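Local coordinates for protein pyruvate kinase (PDB 6QXL) that probably catalyses the last step of glycolysis, transfer of the phosphoryl group of phosphoenolpyruvate to ADP, and works as a homotetramer that binds glucose-6-phosphate and magnesium, at residues A305-T310 against P343-S348; R4-V9 against R334-A339; K117-G122 against G165-P170. All coordinates share one frame; numbering follows the deposited sequence.

Contact 1 (A305-T310 against P343-S348); sequences AVLDYT and PTSQKS
Tyr309 lays the CE1 edge of its ring against the backbone carbonyl of Ser345. Its CE1 is 3.4 Å from Ser345 O, which lies near the ring plane. Tyr309 is the first residue after helix 296-307 of the TIM barrel to leave helical angles, in a Schellman motif. Its phi is positive (72°), and Tyr309 N bonds back to Val306 O while Thr310 N bonds to Ala305 O. The partner, 343-348, is the loop that follows helix 325-340, the last helix packed on the barrel before the chain goes on to helix 359-373. Tyr309 OH donates to Ser345 O at 3.2 Å, arriving nearly in line with the C=O bond (161°). The same hydroxyl also bonds Ser398 N, so two backbone groups fix it. Arg419 makes a cation-pi contact with the ring.

Leu307 makes the apolar part of the contact. Its CG is anti to the carbonyl carbon, chi1 -58°, and this carries CD2 to the serine, 3.9 Å from Ser345 OG. The leucine and Thr344 side chains cross at about a right angle. Val261 of a neighbouring subunit packs on Leu307, so this end of the contact lies at the subunit interface. His342 ND1 is a further partner of Thr344 OG1. A water joins the two segments beside the leucine: it donates to Leu307 O at 3.0 Å and is hydrogen-bonded to Thr344 OG1 at 2.8 Å.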
# COMPACT_ATOMS: atom_id res chain seq x y z
N ALA A 305 13.45 -20.41 -4.54
CA ALA A 305 14.50 -19.56 -5.13
C ALA A 305 13.95 -18.82 -6.36
O ALA A 305 14.25 -17.65 -6.56
CB ALA A 305 15.74 -20.36 -5.48
N VAL A 306 13.11 -19.49 -7.13
CA VAL A 306 12.49 -18.87 -8.28
C VAL A 306 11.56 -17.74 -7.85
O VAL A 306 11.56 -16.66 -8.45
CB VAL A 306 11.76 -19.90 -9.14
CG1 VAL A 306 10.97 -19.23 -10.25
CG2 VAL A 306 12.78 -20.89 -9.75
N LEU A 307 10.78 -17.96 -6.80
CA LEU A 307 9.90 -16.91 -6.28
C LEU A 307 10.68 -15.78 -5.62
O LEU A 307 10.26 -14.63 -5.73
CB LEU A 307 8.88 -17.47 -5.34
CG LEU A 307 7.96 -18.56 -5.89
CD1 LEU A 307 7.00 -19.05 -4.84
CD2 LEU A 307 7.20 -18.14 -7.12
N ASP A 308 11.84 -16.07 -5.02
CA ASP A 308 12.73 -14.99 -4.56
C ASP A 308 13.28 -14.15 -5.73
O ASP A 308 13.91 -13.12 -5.51
CB ASP A 308 13.93 -15.53 -3.77
CG ASP A 308 13.55 -16.35 -2.52
OD1 ASP A 308 12.53 -16.02 -1.86
OD2 ASP A 308 14.27 -17.35 -2.19
N TYR A 309 13.06 -14.62 -6.97
CA TYR A 309 13.51 -13.94 -8.19
C TYR A 309 15.03 -14.01 -8.41
O TYR A 309 15.66 -13.05 -8.84
CB TYR A 309 12.96 -12.49 -8.33
CG TYR A 309 12.28 -12.31 -9.65
CD1 TYR A 309 11.00 -12.85 -9.86
CD2 TYR A 309 12.93 -11.69 -10.72
CE1 TYR A 309 10.37 -12.73 -11.08
CE2 TYR A 309 12.29 -11.57 -11.96
CZ TYR A 309 11.02 -12.09 -12.13
OH TYR A 309 10.40 -12.00 -13.34
N THR A 310 15.59 -15.18 -8.14
CA THR A 310 16.95 -15.48 -8.54
C THR A 310 17.02 -15.53 -10.06
O THR A 310 16.04 -15.87 -10.74
CB THR A 310 17.40 -16.84 -7.92
OG1 THR A 310 18.83 -16.93 -7.93
CG2 THR A 310 16.80 -18.03 -8.64
N PRO A 343 1.44 -15.95 -9.67
CA PRO A 343 1.19 -14.52 -9.93
C PRO A 343 2.28 -13.54 -9.50
O PRO A 343 2.47 -12.53 -10.17
CB PRO A 343 -0.11 -14.25 -9.16
CG PRO A 343 -0.80 -15.57 -9.13
CD PRO A 343 0.30 -16.58 -8.98
N THR A 344 3.01 -13.83 -8.43
CA THR A 344 4.10 -12.95 -7.99
C THR A 344 5.32 -12.94 -8.94
O THR A 344 6.14 -12.03 -8.87
CB THR A 344 4.59 -13.29 -6.57
OG1 THR A 344 5.12 -14.61 -6.56
CG2 THR A 344 3.45 -13.18 -5.55
N SER A 345 5.43 -13.93 -9.82
CA SER A 345 6.53 -13.96 -10.81
C SER A 345 6.39 -12.94 -11.95
O SER A 345 7.38 -12.62 -12.59
CB SER A 345 6.74 -15.38 -11.37
OG SER A 345 7.50 -16.16 -10.44
N GLN A 346 5.20 -12.39 -12.14
CA GLN A 346 4.89 -11.53 -13.30
C GLN A 346 4.48 -10.10 -12.94
O GLN A 346 4.40 -9.28 -13.84
CB GLN A 346 3.79 -12.21 -14.13
CG GLN A 346 3.79 -13.74 -14.01
CD GLN A 346 2.65 -14.40 -14.76
OE1 GLN A 346 1.76 -13.72 -15.30
NE2 GLN A 346 2.61 -15.73 -14.68
N LYS A 347 4.25 -9.78 -11.67
CA LYS A 347 3.78 -8.45 -11.25
C LYS A 347 4.91 -7.66 -10.59
O LYS A 347 5.61 -8.20 -9.73
CB LYS A 347 2.58 -8.57 -10.30
CG LYS A 347 1.37 -9.24 -10.90
CD LYS A 347 0.27 -9.42 -9.84
CE LYS A 347 -0.76 -10.50 -10.18
NZ LYS A 347 -1.71 -10.55 -9.06
N SER A 348 5.07 -6.41 -11.00
CA SER A 348 6.15 -5.54 -10.52
C SER A 348 5.59 -4.21 -9.98
O SER A 348 4.56 -3.72 -10.44
CB SER A 348 7.18 -5.29 -11.66
OG SER A 348 8.19 -4.40 -11.26
O HOH W 1 7.77 -14.36 -7.39

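Contact 2 (R4-V9 against R334-A339); sequences RRTKIV and RVCQGA
The first strand of the TIM barrel, 7-11, is entered through a short lead-in that lies against helix 325-340, the long helix after the eighth barrel strand, with the short helix 317-320 between them in the chain. Arg4 and Thr6 of the lead-in meet Cys336 and Gln337 of the helix by apolar atoms. Arg4 CD rests 3.7 Å from Cys336 CB. Nearer the backbone, Arg4 CB touches Gln337 CG at 3.8 Å. Thr6 turns its CB to the sulfur, 3.9 Å from Cys336 SG, with CG2 close beside it.

The Arg4 chain bends at chi3 (56°) and folds back over its own segment. Arg4 NH1 gives a hydrogen bond of 2.9 Å to Thr6 O, close to the guanidinium plane. Asp31 makes a salt bridge to the same NH1, and Gly29 O takes NH2. Three polar partners thus grip the guanidinium, and Ile8 CD1 packs on one face, 3.6 Å above it. The polar ends of Thr6 and Gln337 go to Glu340 and Ser2.

Cys336 lies among three elements: the lead-in, Val306 of helix 296-307 and Val313 of strand 312-315. Lys7 then pairs by its backbone with Asp311 and Val313, and Ile8 with Asp31 and Val32, placing strand 7-11 between the eighth and second barrel strands.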
# COMPACT_ATOMS: atom_id res chain seq x y z
N ARG A 4 10.80 -21.57 -20.12
CA ARG A 4 11.40 -21.33 -18.80
C ARG A 4 12.23 -20.06 -18.84
O ARG A 4 12.96 -19.81 -19.78
CB ARG A 4 12.28 -22.51 -18.38
CG ARG A 4 13.25 -22.23 -17.24
CD ARG A 4 13.90 -23.53 -16.79
NE ARG A 4 14.57 -24.21 -17.89
CZ ARG A 4 15.82 -24.00 -18.27
NH1 ARG A 4 16.61 -23.11 -17.67
NH2 ARG A 4 16.32 -24.73 -19.28
N ARG A 5 12.13 -19.27 -17.78
CA ARG A 5 12.86 -18.03 -17.64
C ARG A 5 14.05 -18.12 -16.71
O ARG A 5 15.06 -17.45 -16.94
CB ARG A 5 11.92 -16.93 -17.14
CG ARG A 5 10.74 -16.65 -18.08
CD ARG A 5 9.77 -15.64 -17.41
NE ARG A 5 10.31 -14.28 -17.31
CZ ARG A 5 10.38 -13.42 -18.32
NH1 ARG A 5 9.98 -13.75 -19.54
NH2 ARG A 5 10.89 -12.21 -18.13
N THR A 6 13.94 -18.90 -15.65
CA THR A 6 15.05 -19.03 -14.70
C THR A 6 16.13 -19.89 -15.32
O THR A 6 15.82 -20.90 -15.97
CB THR A 6 14.55 -19.64 -13.37
OG1 THR A 6 13.46 -18.84 -12.88
CG2 THR A 6 15.65 -19.66 -12.34
N LYS A 7 17.38 -19.50 -15.14
CA LYS A 7 18.48 -20.16 -15.84
C LYS A 7 19.13 -21.20 -14.96
O LYS A 7 19.09 -21.11 -13.74
CB LYS A 7 19.49 -19.13 -16.32
CG LYS A 7 18.90 -18.06 -17.22
CD LYS A 7 18.21 -18.63 -18.48
CE LYS A 7 17.70 -17.53 -19.40
NZ LYS A 7 18.81 -16.66 -19.91
N ILE A 8 19.72 -22.21 -15.60
CA ILE A 8 20.31 -23.36 -14.91
C ILE A 8 21.81 -23.40 -15.12
O ILE A 8 22.28 -23.46 -16.25
CB ILE A 8 19.69 -24.67 -15.39
CG1 ILE A 8 18.20 -24.72 -14.99
CG2 ILE A 8 20.46 -25.85 -14.81
CD1 ILE A 8 17.41 -25.91 -15.55
N VAL A 9 22.56 -23.38 -14.02
CA VAL A 9 24.00 -23.56 -14.05
C VAL A 9 24.32 -25.00 -13.64
O VAL A 9 23.91 -25.44 -12.57
CB VAL A 9 24.69 -22.63 -13.07
CG1 VAL A 9 26.20 -22.79 -13.15
CG2 VAL A 9 24.28 -21.19 -13.34
N ARG A 334 11.88 -28.34 -14.86
CA ARG A 334 10.44 -28.51 -14.74
C ARG A 334 9.91 -27.73 -13.52
O ARG A 334 8.85 -27.11 -13.59
CB ARG A 334 10.13 -30.00 -14.60
CG ARG A 334 8.76 -30.41 -15.14
CD ARG A 334 8.09 -31.58 -14.35
NE ARG A 334 9.06 -32.64 -14.00
CZ ARG A 334 9.45 -33.00 -12.76
NH1 ARG A 334 8.94 -32.42 -11.67
NH2 ARG A 334 10.40 -33.94 -12.63
N VAL A 335 10.67 -27.74 -12.43
CA VAL A 335 10.24 -27.05 -11.23
C VAL A 335 10.25 -25.54 -11.46
O VAL A 335 9.34 -24.84 -11.01
CB VAL A 335 11.10 -27.46 -10.03
CG1 VAL A 335 10.76 -26.63 -8.79
CG2 VAL A 335 10.90 -28.93 -9.73
N CYS A 336 11.26 -25.06 -12.18
CA CYS A 336 11.33 -23.64 -12.52
C CYS A 336 10.09 -23.21 -13.32
O CYS A 336 9.45 -22.21 -13.01
CB CYS A 336 12.61 -23.33 -13.28
SG CYS A 336 14.11 -23.38 -12.26
N GLN A 337 9.74 -24.00 -14.33
CA GLN A 337 8.58 -23.67 -15.14
C GLN A 337 7.32 -23.56 -14.31
O GLN A 337 6.50 -22.65 -14.53
CB GLN A 337 8.34 -24.68 -16.22
CG GLN A 337 9.11 -24.45 -17.49
CD GLN A 337 8.60 -25.48 -18.52
OE1 GLN A 337 8.98 -26.64 -18.39
NE2 GLN A 337 7.66 -25.09 -19.44
N GLY A 338 7.16 -24.47 -13.34
CA GLY A 338 5.97 -24.48 -12.51
C GLY A 338 5.90 -23.25 -11.61
O GLY A 338 4.87 -22.59 -11.54
N ALA A 339 7.01 -22.92 -10.96
CA ALA A 339 7.04 -21.78 -10.09
C ALA A 339 6.83 -20.46 -10.83
O ALA A 339 6.30 -19.49 -10.26
CB ALA A 339 8.36 -21.74 -9.34

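Contact 3 (K117-G122 against G165-P170); sequences KDCGVG and GGLTAP
Asp118 reaches over the backbone of Leu167 and Thr168 with one carboxylate oxygen, OD2. It is the last residue of helix 113-118, in the beta-rich domain that pyruvate kinases carry as an insertion in the TIM barrel, often called the B domain. The segment 165-170 belongs to the connection by which the chain returns to helix 174-185 of the barrel.

The tight part is the carboxylate. Thr168 N donates to Asp118 OD2 at 2.8 Å, with an N-H...O angle of 151°. The donor comes from above the carboxylate plane, 42° out of it. Thr168 CB is also close to Asp118 OD2, at 3.1 Å, and the side chains of Asp118 and Thr168 cross at about a right angle. The exposed side chain of Thr168 makes the solvent side.

Leu167, by contrast, is buried, though across the segments its apolar contacts are longer. It turns its end toward the helix: CG is anti to the carbonyl carbon, chi1 -59°, and CD2 lies 3.8 Å from Asp118 CB. Cys119 SG is farther from the same methyl, at 4.3 Å. Leu115 of the helix and Arg162 of strand 159-162 also border the leucine. Arg197 bonds Leu167 O. The leucine side chain is about 13 Å from the magnesium ion bound by Glu223 and Asp250. A bridging water donates to Asp118 OD2 at 2.9 Å and to the carbonyl Thr168 O at 2.8 Å.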
# COMPACT_ATOMS: atom_id res chain seq x y z
N LYS A 117 47.21 -20.71 14.28
CA LYS A 117 47.33 -19.42 14.92
C LYS A 117 45.98 -18.77 15.18
O LYS A 117 45.75 -18.19 16.24
CB LYS A 117 48.21 -18.47 14.07
CG LYS A 117 49.70 -18.94 14.13
CD LYS A 117 50.74 -18.01 13.56
CE LYS A 117 51.95 -18.82 13.07
NZ LYS A 117 53.16 -18.01 12.77
N ASP A 118 45.07 -18.91 14.25
CA ASP A 118 43.75 -18.27 14.31
C ASP A 118 42.76 -19.04 15.16
O ASP A 118 41.88 -18.45 15.77
CB ASP A 118 43.15 -18.16 12.92
CG ASP A 118 44.01 -17.26 11.97
OD1 ASP A 118 44.95 -16.52 12.52
OD2 ASP A 118 43.73 -17.37 10.74
N CYS A 119 42.98 -20.36 15.40
CA CYS A 119 42.13 -21.13 16.24
C CYS A 119 42.50 -21.12 17.74
O CYS A 119 43.66 -20.93 18.06
CB CYS A 119 41.95 -22.49 15.75
SG CYS A 119 41.12 -22.54 14.18
N GLY A 120 41.45 -21.31 18.56
CA GLY A 120 41.57 -21.37 19.97
C GLY A 120 40.65 -22.46 20.57
O GLY A 120 39.74 -23.00 19.93
N VAL A 121 40.92 -22.76 21.84
CA VAL A 121 40.17 -23.75 22.56
C VAL A 121 38.68 -23.39 22.52
O VAL A 121 38.32 -22.25 22.73
CB VAL A 121 40.64 -23.85 24.05
CG1 VAL A 121 39.88 -24.95 24.79
CG2 VAL A 121 42.14 -24.08 24.13
N GLY A 122 37.85 -24.37 22.19
CA GLY A 122 36.41 -24.14 22.05
C GLY A 122 35.92 -24.01 20.63
O GLY A 122 34.78 -24.29 20.36
N GLY A 165 33.59 -18.49 10.85
CA GLY A 165 34.55 -17.88 9.99
C GLY A 165 35.69 -17.23 10.73
O GLY A 165 36.15 -17.76 11.74
N GLY A 166 36.18 -16.12 10.19
CA GLY A 166 37.22 -15.31 10.79
C GLY A 166 38.65 -15.80 10.63
O GLY A 166 39.51 -15.37 11.36
N LEU A 167 38.88 -16.73 9.71
CA LEU A 167 40.22 -17.23 9.47
C LEU A 167 40.96 -16.29 8.54
O LEU A 167 40.40 -15.83 7.58
CB LEU A 167 40.20 -18.62 8.88
CG LEU A 167 39.51 -19.68 9.73
CD1 LEU A 167 39.72 -21.03 9.08
CD2 LEU A 167 40.13 -19.70 11.15
N THR A 168 42.20 -16.02 8.82
CA THR A 168 43.10 -15.31 7.93
C THR A 168 43.35 -16.09 6.65
O THR A 168 43.47 -17.29 6.70
CB THR A 168 44.44 -15.14 8.67
OG1 THR A 168 44.22 -14.26 9.78
CG2 THR A 168 45.57 -14.64 7.73
N ALA A 169 43.24 -15.39 5.53
CA ALA A 169 43.71 -15.97 4.27
C ALA A 169 43.79 -14.87 3.23
O ALA A 169 43.01 -13.93 3.30
CB ALA A 169 42.72 -17.04 3.82
N PRO A 170 44.67 -14.99 2.24
CA PRO A 170 44.55 -14.09 1.08
C PRO A 170 43.41 -14.50 0.14
O PRO A 170 43.14 -15.63 -0.04
CB PRO A 170 45.91 -14.22 0.40
CG PRO A 170 46.41 -15.59 0.79
CD PRO A 170 45.76 -15.97 2.11
O HOH W 2 43.84 -19.33 8.54

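Contacts 1 and 2 are neighbours, with centres 11 Å apart. They share the layer formed by helices 296-307 and 325-340 beside the junction of the first and eighth barrel strands. Val306 touches both Thr6 and Ala339, and Leu307 CD2 lies 3.5 Å from Ala339 O. Their segments alternate along the chain, in the order 4-9, 305-310, 334-339, 343-348. Contact 2 thus brings the two ends of the barrel domain together, and contact 1 holds the start of the connection toward the C-terminal domain. Contact 3 falls between 4-9 and 305-310 in sequence. Its centre is about 39 Å from each of the other two, at the join of the inserted domain with the barrel.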